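Local structure of mandelate racemase/muconate lactonizing enzyme-like protein (Rubrobacter xylanophilus DSM 9941, 2QQ6) at residues A167-D173 with E212-H218; S149-I154 with A198-A202; L114-R119 with V332-S337; T326-H331 with H368-T372; Y70-R74 with I88-I94. The protein probably acts as a magnesium-dependent enzyme of the mandelate racemase/muconate lactonizing group of the enolase superfamily, perhaps as a lyase. One frame throughout, in Å; residues are numbered along the deposited sequence.

In the fold
Contacts 1 and 2 illustrate two layers of one barrel wall: the first pairs adjacent strands and carries a magnesium ligand, while the second joins the helices outside them, and Leu170 meets Tyr153 where the layers touch. Contacts 3 and 4 both use helix 323-334, contact 3 at its C-terminal end and contact 4 along its side. Contact 5 stands apart, in the N-terminal domain. Contacts 1, 4 and 5 are buried; contacts 2 and 3 are partly so. The chemistry follows the place: backbone bonds and carboxylates in contact 1, a flat cation-pi stack in contact 2, carbonyls at and just beyond a helix end held in contact 3, and mostly apolar packing across contacts 4 and 5.

Contact 1 (A167-D173 with E212-H218); sequences AIKLDVD and EVAIDMH. With MG (magnesium ion), chain D.
Set trans to their backbone nitrogens, at chi1 -178° for Lys169 and -162° for Asp216, the two CG atoms send both side chains off the same face of the sheet. Lys169 continues fully extended, and its CE passes 3.6 Å from Asp216 OD2. That oxygen binds the magnesium ion at 2.2 Å; Glu242 and Glu268 complete the protein ligands. The other oxygen, Asp216 OD1, accepts from His218 N at 2.6 Å in an Asx turn, the donor lying well above the carboxylate plane. Beneath these groups strands 167-171 and 212-216 pair in parallel, the bond from Ala214 N to Ile168 O (2.8 Å) being one of four regular ones, and they belong to one beta-alpha-beta crossover of the enolase-type barrel, with helix 190-207 between them. On the face turned to that helix, Val172 CG2 meets Ile215 CG2 at 3.6 Å, the two side chains nearly perpendicular. Past the strand ends, His218 ND1 gives a 2.9 Å bond to Asp173 OD1 on its syn side, with ring and carboxylate planes 64° apart; Asp173 OD2 has a second partner in Arg220. Lys169 NZ forms a salt bridge with Glu242 and hydrogen-bonds Tyr125 OH. With one oxygen on the metal and the other on a backbone N-H, the Asp216 carboxylate is fixed in rotation, and the turn that holds it also brings His218 CD2 to 4.2 Å from the magnesium.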
# COMPACT_ATOMS: atom_id res chain seq x y z
N ALA B 167 31.52 2.35 7.37
CA ALA B 167 30.39 1.46 7.14
C ALA B 167 30.00 1.58 5.66
O ALA B 167 29.56 2.63 5.19
CB ALA B 167 29.23 1.86 8.03
N ILE B 168 30.17 0.48 4.93
CA ILE B 168 29.89 0.44 3.51
C ILE B 168 28.75 -0.50 3.13
O ILE B 168 28.60 -1.55 3.75
CB ILE B 168 31.18 0.02 2.76
CG1 ILE B 168 31.99 1.25 2.39
CG2 ILE B 168 30.85 -0.80 1.53
CD1 ILE B 168 32.28 2.16 3.56
N LYS B 169 27.96 -0.14 2.12
CA LYS B 169 26.88 -1.01 1.64
C LYS B 169 27.08 -1.35 0.17
O LYS B 169 27.40 -0.48 -0.64
CB LYS B 169 25.51 -0.35 1.82
CG LYS B 169 24.32 -1.23 1.38
CD LYS B 169 23.01 -0.44 1.50
CE LYS B 169 21.77 -1.34 1.46
NZ LYS B 169 20.53 -0.62 1.90
N LEU B 170 26.86 -2.62 -0.18
CA LEU B 170 27.05 -3.10 -1.55
C LEU B 170 26.00 -4.05 -2.11
O LEU B 170 25.40 -4.84 -1.38
CB LEU B 170 28.41 -3.79 -1.64
CG LEU B 170 29.43 -2.97 -2.41
CD1 LEU B 170 30.82 -3.36 -1.97
CD2 LEU B 170 29.20 -3.17 -3.91
N ASP B 171 25.79 -3.98 -3.43
CA ASP B 171 24.83 -4.83 -4.12
C ASP B 171 25.50 -6.04 -4.73
O ASP B 171 26.70 -6.02 -4.98
CB ASP B 171 24.13 -4.09 -5.26
CG ASP B 171 23.30 -2.93 -4.78
OD1 ASP B 171 22.84 -2.97 -3.62
OD2 ASP B 171 23.10 -1.99 -5.58
N VAL B 172 24.72 -7.09 -4.98
CA VAL B 172 25.26 -8.31 -5.56
C VAL B 172 24.25 -9.05 -6.45
O VAL B 172 24.42 -10.24 -6.72
CB VAL B 172 25.79 -9.29 -4.48
CG1 VAL B 172 26.90 -8.64 -3.70
CG2 VAL B 172 24.67 -9.71 -3.56
N ASP B 173 23.23 -8.33 -6.89
CA ASP B 173 22.20 -8.90 -7.75
C ASP B 173 22.24 -8.31 -9.18
O ASP B 173 22.35 -7.10 -9.38
CB ASP B 173 20.80 -8.71 -7.14
CG ASP B 173 20.38 -7.24 -7.03
OD1 ASP B 173 21.07 -6.47 -6.33
OD2 ASP B 173 19.35 -6.85 -7.63
N GLU B 212 33.09 -1.71 8.39
CA GLU B 212 31.92 -2.56 8.34
C GLU B 212 31.20 -2.57 6.99
O GLU B 212 30.81 -1.53 6.45
CB GLU B 212 30.95 -2.18 9.46
CG GLU B 212 31.54 -2.42 10.83
CD GLU B 212 30.49 -2.44 11.91
OE1 GLU B 212 29.90 -1.38 12.20
OE2 GLU B 212 30.23 -3.53 12.45
N VAL B 213 31.03 -3.76 6.44
CA VAL B 213 30.39 -3.88 5.16
C VAL B 213 29.14 -4.77 5.14
O VAL B 213 29.17 -5.93 5.54
CB VAL B 213 31.41 -4.36 4.09
CG1 VAL B 213 32.29 -5.43 4.66
CG2 VAL B 213 30.68 -4.85 2.86
N ALA B 214 28.05 -4.18 4.66
CA ALA B 214 26.77 -4.87 4.54
C ALA B 214 26.47 -5.04 3.06
O ALA B 214 26.94 -4.24 2.24
CB ALA B 214 25.67 -4.08 5.24
N ILE B 215 25.69 -6.06 2.73
CA ILE B 215 25.34 -6.41 1.34
C ILE B 215 23.84 -6.57 1.07
O ILE B 215 23.14 -7.29 1.78
CB ILE B 215 26.07 -7.71 0.97
CG1 ILE B 215 27.58 -7.44 0.93
CG2 ILE B 215 25.53 -8.28 -0.34
CD1 ILE B 215 28.42 -8.67 0.68
N ASP B 216 23.36 -5.92 0.01
CA ASP B 216 21.95 -5.96 -0.36
C ASP B 216 21.72 -6.92 -1.51
O ASP B 216 22.50 -6.95 -2.46
CB ASP B 216 21.48 -4.56 -0.78
CG ASP B 216 19.96 -4.40 -0.76
OD1 ASP B 216 19.22 -5.40 -0.90
OD2 ASP B 216 19.51 -3.25 -0.61
N MSE B 217 20.65 -7.70 -1.42
CA MSE B 217 20.27 -8.65 -2.46
C MSE B 217 18.99 -8.21 -3.16
O MSE B 217 18.48 -8.91 -4.03
CB MSE B 217 20.09 -10.05 -1.88
CG MSE B 217 21.35 -10.66 -1.32
SE MSE B 217 21.19 -12.64 -1.02
CE MSE B 217 21.03 -12.65 0.89
N HIS B 218 18.47 -7.06 -2.75
CA HIS B 218 17.25 -6.51 -3.32
C HIS B 218 16.12 -7.51 -3.45
O HIS B 218 15.31 -7.43 -4.37
CB HIS B 218 17.56 -5.85 -4.66
CG HIS B 218 18.32 -4.56 -4.52
ND1 HIS B 218 19.52 -4.33 -5.16
CD2 HIS B 218 18.09 -3.48 -3.74
CE1 HIS B 218 20.00 -3.16 -4.77
NE2 HIS B 218 19.15 -2.63 -3.91
MG MG D . 17.96 -1.76 0.04

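Contact 2 (S149-I154 with A198-A202); sequences SNEEYI and ARVAA
Asn150 and Arg199, whose CA atoms are 6.0 Å apart, mark the nearest approach of segments 149-154 and 198-202, the axes of these short segments passing 9.9 Å apart at 41°. Arg199 is the bridge. Its chain leaves the backbone extended and then bends at both chi2 and chi3, which lays the guanidinium flat over one face of the Tyr153 ring, centres 3.8 Å apart and planes at 14°. CZ stands over the face, so the stack is also a cation-pi interaction. These are neighbouring outer helices of the enolase-type barrel, one preceding strand 167-171 in sequence and the other following it, and the stack fills part of the groove between them. At the edge of the guanidinium, NE gives a weak, long bond of 3.5 Å to Asn150 OD1, the amide plane turned steeply against it. Ser149 CB approaches NH2 obliquely, while its OG bonds to the carbonyl of Leu144. Replacing Tyr153 with an alanine would probably leave the Arg199 guanidinium without its stacking surface and freer to turn about its bent chain. One turn along each helix, Ile154 CD1 reaches over to Ala202, 4.3 Å from its CB.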
# COMPACT_ATOMS: atom_id res chain seq x y z
N SER B 149 34.60 -4.86 -13.12
CA SER B 149 33.79 -3.96 -12.32
C SER B 149 34.35 -3.91 -10.90
O SER B 149 34.36 -2.86 -10.26
CB SER B 149 32.35 -4.45 -12.30
OG SER B 149 31.90 -4.78 -13.61
N ASN B 150 34.81 -5.06 -10.42
CA ASN B 150 35.38 -5.16 -9.09
C ASN B 150 36.28 -3.98 -8.80
O ASN B 150 36.30 -3.45 -7.69
CB ASN B 150 36.15 -6.46 -8.99
CG ASN B 150 35.32 -7.64 -9.39
OD1 ASN B 150 34.53 -8.17 -8.60
ND2 ASN B 150 35.46 -8.06 -10.65
N GLU B 151 37.04 -3.57 -9.81
CA GLU B 151 37.94 -2.43 -9.69
C GLU B 151 37.09 -1.22 -9.28
O GLU B 151 37.27 -0.66 -8.20
CB GLU B 151 38.63 -2.13 -11.03
CG GLU B 151 39.77 -3.06 -11.45
CD GLU B 151 40.45 -2.63 -12.77
OE1 GLU B 151 40.84 -1.44 -12.91
OE2 GLU B 151 40.62 -3.47 -13.69
N GLU B 152 36.17 -0.83 -10.16
CA GLU B 152 35.31 0.31 -9.93
C GLU B 152 34.71 0.32 -8.52
O GLU B 152 34.62 1.36 -7.88
CB GLU B 152 34.17 0.34 -10.96
CG GLU B 152 34.60 0.71 -12.39
CD GLU B 152 35.60 -0.27 -13.00
OE1 GLU B 152 35.30 -1.49 -13.01
OE2 GLU B 152 36.67 0.19 -13.48
N TYR B 153 34.31 -0.84 -8.04
CA TYR B 153 33.71 -0.90 -6.72
C TYR B 153 34.70 -0.68 -5.59
O TYR B 153 34.39 -0.01 -4.62
CB TYR B 153 32.92 -2.20 -6.55
CG TYR B 153 31.72 -2.23 -7.46
CD1 TYR B 153 31.83 -2.67 -8.77
CD2 TYR B 153 30.50 -1.66 -7.06
CE1 TYR B 153 30.78 -2.54 -9.67
CE2 TYR B 153 29.45 -1.53 -7.94
CZ TYR B 153 29.59 -1.97 -9.25
OH TYR B 153 28.57 -1.81 -10.16
N ILE B 154 35.90 -1.24 -5.73
CA ILE B 154 36.91 -1.06 -4.70
C ILE B 154 37.28 0.44 -4.63
O ILE B 154 37.56 0.99 -3.56
CB ILE B 154 38.17 -1.90 -5.00
CG1 ILE B 154 37.82 -3.39 -5.04
CG2 ILE B 154 39.22 -1.69 -3.91
CD1 ILE B 154 39.03 -4.31 -5.18
N ALA B 198 32.63 -13.27 -5.51
CA ALA B 198 33.84 -12.61 -5.97
C ALA B 198 33.75 -11.14 -5.64
O ALA B 198 34.71 -10.56 -5.13
CB ALA B 198 34.01 -12.81 -7.47
N ARG B 199 32.60 -10.54 -5.93
CA ARG B 199 32.42 -9.12 -5.65
C ARG B 199 32.66 -8.90 -4.17
O ARG B 199 33.38 -7.98 -3.77
CB ARG B 199 31.01 -8.67 -6.04
CG ARG B 199 30.73 -7.19 -5.77
CD ARG B 199 31.77 -6.26 -6.44
NE ARG B 199 31.69 -6.27 -7.90
CZ ARG B 199 30.62 -5.90 -8.59
NH1 ARG B 199 29.53 -5.47 -7.95
NH2 ARG B 199 30.63 -5.95 -9.92
N VAL B 200 32.06 -9.76 -3.36
CA VAL B 200 32.20 -9.64 -1.93
C VAL B 200 33.67 -9.72 -1.55
O VAL B 200 34.24 -8.76 -1.03
CB VAL B 200 31.39 -10.74 -1.20
CG1 VAL B 200 31.32 -10.45 0.29
CG2 VAL B 200 29.99 -10.81 -1.77
N ALA B 201 34.31 -10.85 -1.85
CA ALA B 201 35.73 -11.02 -1.50
C ALA B 201 36.60 -9.82 -1.87
O ALA B 201 37.36 -9.31 -1.05
CB ALA B 201 36.26 -12.27 -2.16
N ALA B 202 36.47 -9.38 -3.11
CA ALA B 202 37.23 -8.26 -3.66
C ALA B 202 37.16 -7.01 -2.82
O ALA B 202 38.16 -6.33 -2.60
CB ALA B 202 36.74 -7.95 -5.06

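Contact 3 (L114-R119 with V332-S337); sequences LGGAFR and VCAAVS
The loop that leads into the first strand of the enolase-type barrel, 121-127, closes over the C-terminal end of helix 323-334, where Phe118 and Arg119 meet the last helical residues and the turn beyond them. Phe118 N donates to Ala334 O at 2.8 Å in a nearly straight bond (168°), giving a carbonyl at the helix end a partner from a remote part of the sequence. Just upstream in the loop, Gly116 O takes a CA-H...O contact from Ala335 CA, and the backbone angles of Gly116 would drive a side chain against the carbonyl oxygen of the residue before it. Leu114 covers the other flank: its CD1 meets Val332 CG2 at 3.9 Å and its CB meets Ala335 CB at 4.0 Å, with Leu298 of helix 298-310 packed against both Leu114 and Val332. Arg119 works by its tip. Its CG takes the crowded position between backbone N and carbonyl carbon (chi1 67°), and a bend at chi3 then turns the guanidinium back toward the helix end. There NH1 bonds Val336 O at 2.9 Å, the oxygen lying at the guanidinium edge and near its plane. A leucine at Arg119 is likely to leave the Val336 carbonyl without this partner and the turn after the helix less firmly held. The Phe118 ring covers that turn with one face: Ser337 N sits 4.1 Å above the ring plane over its centre, while Ser337 CB lies 4.0 Å from Phe118 CE2.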
# COMPACT_ATOMS: atom_id res chain seq x y z
N LEU B 114 10.42 14.02 20.74
CA LEU B 114 10.34 12.58 20.62
C LEU B 114 10.88 11.87 21.85
O LEU B 114 11.35 10.73 21.77
CB LEU B 114 11.09 12.11 19.37
CG LEU B 114 10.51 12.67 18.07
CD1 LEU B 114 11.33 12.19 16.88
CD2 LEU B 114 9.06 12.23 17.93
N GLY B 115 10.82 12.55 22.99
CA GLY B 115 11.29 11.96 24.23
C GLY B 115 12.68 12.37 24.67
O GLY B 115 13.06 12.11 25.81
N GLY B 116 13.45 13.00 23.79
CA GLY B 116 14.79 13.41 24.18
C GLY B 116 15.88 12.68 23.42
O GLY B 116 15.60 11.78 22.63
N ALA B 117 17.13 13.05 23.68
CA ALA B 117 18.25 12.46 22.98
C ALA B 117 19.14 11.59 23.83
O ALA B 117 19.44 11.91 24.98
CB ALA B 117 19.08 13.55 22.32
N PHE B 118 19.57 10.46 23.25
CA PHE B 118 20.47 9.52 23.90
C PHE B 118 21.87 9.86 23.41
O PHE B 118 22.85 9.71 24.15
CB PHE B 118 20.11 8.08 23.54
CG PHE B 118 18.87 7.57 24.20
CD1 PHE B 118 17.61 7.99 23.78
CD2 PHE B 118 18.95 6.69 25.27
CE1 PHE B 118 16.46 7.55 24.43
CE2 PHE B 118 17.80 6.24 25.93
CZ PHE B 118 16.56 6.67 25.50
N ARG B 119 21.94 10.31 22.17
CA ARG B 119 23.20 10.70 21.54
C ARG B 119 22.90 11.94 20.69
O ARG B 119 21.80 12.08 20.15
CB ARG B 119 23.73 9.57 20.65
CG ARG B 119 22.87 9.28 19.42
CD ARG B 119 23.32 8.00 18.72
NE ARG B 119 23.28 6.87 19.64
CZ ARG B 119 22.16 6.37 20.15
NH1 ARG B 119 20.98 6.90 19.84
NH2 ARG B 119 22.22 5.35 20.99
N VAL B 332 15.23 10.89 14.97
CA VAL B 332 14.70 9.63 15.49
C VAL B 332 15.87 8.76 15.94
O VAL B 332 15.80 8.12 16.99
CB VAL B 332 13.86 8.90 14.41
CG1 VAL B 332 13.46 7.51 14.89
CG2 VAL B 332 12.62 9.73 14.09
N CYS B 333 16.94 8.74 15.14
CA CYS B 333 18.13 7.97 15.49
C CYS B 333 18.66 8.40 16.86
O CYS B 333 19.29 7.61 17.56
CB CYS B 333 19.23 8.19 14.46
SG CYS B 333 18.86 7.56 12.83
N ALA B 334 18.40 9.64 17.22
CA ALA B 334 18.88 10.18 18.49
C ALA B 334 18.02 9.80 19.68
O ALA B 334 18.54 9.55 20.77
CB ALA B 334 18.96 11.69 18.39
N ALA B 335 16.71 9.75 19.46
CA ALA B 335 15.73 9.44 20.49
C ALA B 335 15.53 7.96 20.84
O ALA B 335 14.60 7.61 21.57
CB ALA B 335 14.39 10.05 20.10
N VAL B 336 16.39 7.09 20.33
CA VAL B 336 16.24 5.67 20.60
C VAL B 336 17.55 5.04 21.01
O VAL B 336 18.59 5.32 20.40
CB VAL B 336 15.66 4.94 19.38
CG1 VAL B 336 14.26 5.46 19.09
CG2 VAL B 336 16.56 5.16 18.18
N SER B 337 17.51 4.18 22.02
CA SER B 337 18.71 3.53 22.53
C SER B 337 19.34 2.50 21.60
O SER B 337 20.55 2.29 21.63
CB SER B 337 18.42 2.86 23.88
OG SER B 337 18.02 1.51 23.70

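Contact 4 (T326-H331 with H368-T372); sequences TVAAAH and HIELT
Ile369 makes the first touch, its two branches diverging to successive turns of helix 323-334. With CG1 placed beside the backbone N (chi1 -73°), the longer branch runs to Thr326, where CD1 meets the methyl CG2 at 3.9 Å and the side chains cross at about a right angle. The shorter branch, CG2, lies 4.5 Å from Ala330 CB, a looser touch one turn further along the helix. Thr326 turns only its methyl to this apolar patch, since its OG1 is bonded to the carbonyl of Ser322 on its own helix. Two residues on, Leu371 points to the same side of the chain and is more deeply covered by the helix than any other residue of its segment. Its CD1 sits over one face of the His331 ring, 3.6 Å from the centroid and 15° off the normal, a CH-pi contact displaced toward the ND1-CE1 side. The same methyl comes within 4.3 Å of Ala330 CB, while CD2 extends to Val327 CG1 at 4.2 Å. Leu371 thus lies among three helix residues that span one turn. The ring it covers is steadied by the bond of His331 NE2 to the carbonyl of Leu377, which limits its rotation. Across the layer, strand 368-370 runs antiparallel to strand 121-127 of the barrel sheet, and Ala330 also touches Val122 there, so that helix 323-334 rests at once on the barrel strand and on the strand added beside it.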
# COMPACT_ATOMS: atom_id res chain seq x y z
N THR B 326 16.70 13.03 5.37
CA THR B 326 17.85 12.53 6.09
C THR B 326 18.00 13.07 7.50
O THR B 326 18.20 12.30 8.44
CB THR B 326 19.13 12.84 5.34
OG1 THR B 326 19.04 12.30 4.02
CG2 THR B 326 20.33 12.24 6.06
N VAL B 327 17.91 14.39 7.66
CA VAL B 327 18.10 14.93 8.99
C VAL B 327 17.01 14.49 9.95
O VAL B 327 17.31 14.12 11.08
CB VAL B 327 18.20 16.46 8.96
CG1 VAL B 327 18.48 16.98 10.37
CG2 VAL B 327 19.32 16.88 8.04
N ALA B 328 15.76 14.53 9.51
CA ALA B 328 14.65 14.10 10.36
C ALA B 328 14.95 12.69 10.86
O ALA B 328 14.76 12.37 12.04
CB ALA B 328 13.35 14.11 9.57
N ALA B 329 15.44 11.85 9.95
CA ALA B 329 15.79 10.48 10.28
C ALA B 329 16.75 10.42 11.46
O ALA B 329 16.63 9.56 12.33
CB ALA B 329 16.42 9.83 9.07
N ALA B 330 17.70 11.35 11.50
CA ALA B 330 18.69 11.41 12.58
C ALA B 330 18.05 11.83 13.89
O ALA B 330 18.51 11.45 14.96
CB ALA B 330 19.81 12.37 12.22
N HIS B 331 16.99 12.62 13.82
CA HIS B 331 16.33 13.03 15.04
C HIS B 331 15.82 11.79 15.75
O HIS B 331 15.98 11.65 16.97
CB HIS B 331 15.18 13.97 14.72
CG HIS B 331 15.59 15.41 14.71
ND1 HIS B 331 15.99 16.07 15.85
CD2 HIS B 331 15.76 16.27 13.68
CE1 HIS B 331 16.39 17.29 15.52
NE2 HIS B 331 16.26 17.43 14.22
N HIS B 368 29.33 11.17 10.02
CA HIS B 368 28.43 11.44 11.12
C HIS B 368 27.59 12.68 10.84
O HIS B 368 27.92 13.49 9.97
CB HIS B 368 29.22 11.68 12.40
CG HIS B 368 29.85 10.45 12.97
ND1 HIS B 368 29.14 9.50 13.68
CD2 HIS B 368 31.14 10.03 12.98
CE1 HIS B 368 29.96 8.56 14.10
NE2 HIS B 368 31.18 8.86 13.69
N ILE B 369 26.49 12.82 11.56
CA ILE B 369 25.65 14.00 11.45
C ILE B 369 25.50 14.49 12.88
O ILE B 369 25.07 13.73 13.75
CB ILE B 369 24.27 13.69 10.86
CG1 ILE B 369 24.40 13.40 9.36
CG2 ILE B 369 23.33 14.86 11.10
CD1 ILE B 369 23.07 13.34 8.63
N GLU B 370 25.89 15.74 13.14
CA GLU B 370 25.80 16.33 14.47
C GLU B 370 24.48 17.08 14.57
O GLU B 370 24.11 17.79 13.64
CB GLU B 370 26.95 17.31 14.68
CG GLU B 370 27.31 17.59 16.13
CD GLU B 370 28.09 16.44 16.75
OE1 GLU B 370 29.12 16.03 16.17
OE2 GLU B 370 27.67 15.96 17.83
N LEU B 371 23.78 16.93 15.68
CA LEU B 371 22.51 17.61 15.82
C LEU B 371 22.48 18.77 16.80
O LEU B 371 22.92 18.66 17.95
CB LEU B 371 21.39 16.61 16.14
CG LEU B 371 20.57 16.22 14.89
CD1 LEU B 371 19.37 15.36 15.27
CD2 LEU B 371 20.10 17.50 14.19
N THR B 372 21.95 19.87 16.29
CA THR B 372 21.81 21.13 16.99
C THR B 372 20.63 21.16 17.95
O THR B 372 19.86 20.21 18.02
CB THR B 372 21.62 22.27 15.97
OG1 THR B 372 20.92 23.36 16.59
CG2 THR B 372 20.80 21.77 14.76

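Contact 5 (Y70-R74 with I88-I94); sequences YEKMR and ITALSGI
Ile88 O is gripped twice within its own helix, by Ser92 N at 3.0 Å and by Ser92 OG at 2.8 Å, the two donors arriving from opposite faces of the carbonyl plane, while the Ile88 side chain reaches across to Tyr70 and Arg74. Its CD1 stands 3.8 Å from Tyr70 OH and 4.1 Å from Arg74 CG, alongside the arginine's aliphatic stem. Leu91 carries most of the contact, sending its methyls to different neighbours: CD1 approaches Tyr70 CE1 obliquely at 3.6 Å, and CD2 lies against CB and SE of the selenomethionine Met73, whose side chain runs past in the opposite direction. Tyr70 comes within range because its CG lies trans to the backbone N (chi1 175°), swinging the ring toward the facing helix. The two helices are consecutive elements of the N-terminal domain of the enolase superfamily and run nearly antiparallel, at 154° with segment axes 10.8 Å apart. Farther along, Met73 SE meets Ile94 CD1 at 4.1 Å, and Ile94 in turn touches Val51 of helix 44-53. The guanidinium of Arg74 leads away from this apolar seam: NH1 forms a 2.6 Å salt bridge with Glu71 OE1, and the side chain packs on Glu248 of the second subunit.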
# COMPACT_ATOMS: atom_id res chain seq x y z
N TYR B 70 -1.85 12.02 12.45
CA TYR B 70 -1.44 10.92 11.60
C TYR B 70 -2.58 9.90 11.63
O TYR B 70 -3.02 9.39 10.59
CB TYR B 70 -0.14 10.29 12.13
CG TYR B 70 0.31 9.04 11.38
CD1 TYR B 70 0.61 9.09 10.02
CD2 TYR B 70 0.40 7.81 12.03
CE1 TYR B 70 0.98 7.94 9.31
CE2 TYR B 70 0.78 6.66 11.34
CZ TYR B 70 1.06 6.73 9.98
OH TYR B 70 1.40 5.59 9.29
N GLU B 71 -3.07 9.63 12.84
CA GLU B 71 -4.15 8.69 13.04
C GLU B 71 -5.41 9.20 12.40
O GLU B 71 -6.28 8.43 12.03
CB GLU B 71 -4.36 8.47 14.52
CG GLU B 71 -3.25 7.64 15.13
CD GLU B 71 -3.16 6.26 14.49
OE1 GLU B 71 -2.02 5.83 14.20
OE2 GLU B 71 -4.22 5.61 14.29
N LYS B 72 -5.52 10.51 12.29
CA LYS B 72 -6.70 11.11 11.68
C LYS B 72 -6.67 10.74 10.20
O LYS B 72 -7.64 10.21 9.65
CB LYS B 72 -6.63 12.63 11.85
CG LYS B 72 -7.61 13.46 11.02
CD LYS B 72 -8.94 13.66 11.70
CE LYS B 72 -9.75 14.77 11.00
NZ LYS B 72 -9.14 16.13 11.16
N MSE B 73 -5.54 10.99 9.56
CA MSE B 73 -5.40 10.70 8.14
C MSE B 73 -5.31 9.22 7.87
O MSE B 73 -5.98 8.70 6.97
CB MSE B 73 -4.16 11.40 7.58
CG MSE B 73 -4.14 12.91 7.77
SE MSE B 73 -2.42 13.63 7.11
CE MSE B 73 -1.39 13.49 8.77
N ARG B 74 -4.47 8.53 8.64
CA ARG B 74 -4.30 7.10 8.46
C ARG B 74 -5.66 6.43 8.55
O ARG B 74 -6.05 5.69 7.65
CB ARG B 74 -3.37 6.53 9.53
CG ARG B 74 -2.41 5.45 9.00
CD ARG B 74 -2.00 4.54 10.14
NE ARG B 74 -3.18 3.86 10.66
CZ ARG B 74 -3.33 3.49 11.92
NH1 ARG B 74 -2.36 3.73 12.79
NH2 ARG B 74 -4.46 2.91 12.32
N ILE B 88 0.86 5.71 2.60
CA ILE B 88 1.67 5.75 3.81
C ILE B 88 2.93 6.60 3.62
O ILE B 88 3.30 7.38 4.49
CB ILE B 88 2.03 4.32 4.26
CG1 ILE B 88 0.77 3.60 4.76
CG2 ILE B 88 3.09 4.35 5.33
CD1 ILE B 88 0.11 4.27 5.96
N THR B 89 3.58 6.45 2.47
CA THR B 89 4.78 7.22 2.19
C THR B 89 4.42 8.69 2.11
O THR B 89 5.19 9.53 2.53
CB THR B 89 5.43 6.82 0.85
OG1 THR B 89 5.83 5.45 0.90
CG2 THR B 89 6.63 7.71 0.57
N ALA B 90 3.25 8.98 1.55
CA ALA B 90 2.77 10.35 1.44
C ALA B 90 2.59 10.95 2.84
O ALA B 90 3.24 11.95 3.20
CB ALA B 90 1.46 10.37 0.69
N LEU B 91 1.72 10.36 3.65
CA LEU B 91 1.53 10.85 5.00
C LEU B 91 2.87 11.02 5.72
O LEU B 91 3.04 11.90 6.55
CB LEU B 91 0.66 9.89 5.83
CG LEU B 91 -0.80 9.57 5.52
CD1 LEU B 91 -1.29 8.64 6.60
CD2 LEU B 91 -1.66 10.82 5.48
N SER B 92 3.83 10.14 5.42
CA SER B 92 5.13 10.22 6.07
C SER B 92 5.73 11.61 5.93
O SER B 92 6.33 12.14 6.88
CB SER B 92 6.10 9.18 5.49
OG SER B 92 5.72 7.85 5.83
N GLY B 93 5.55 12.19 4.74
CA GLY B 93 6.07 13.52 4.46
C GLY B 93 5.32 14.55 5.26
O GLY B 93 5.89 15.36 5.98
N ILE B 94 4.00 14.51 5.14
CA ILE B 94 3.16 15.43 5.88
C ILE B 94 3.46 15.32 7.37
O ILE B 94 3.44 16.32 8.09
CB ILE B 94 1.69 15.11 5.68
CG1 ILE B 94 1.37 15.08 4.19
CG2 ILE B 94 0.84 16.12 6.43
CD1 ILE B 94 -0.04 14.63 3.88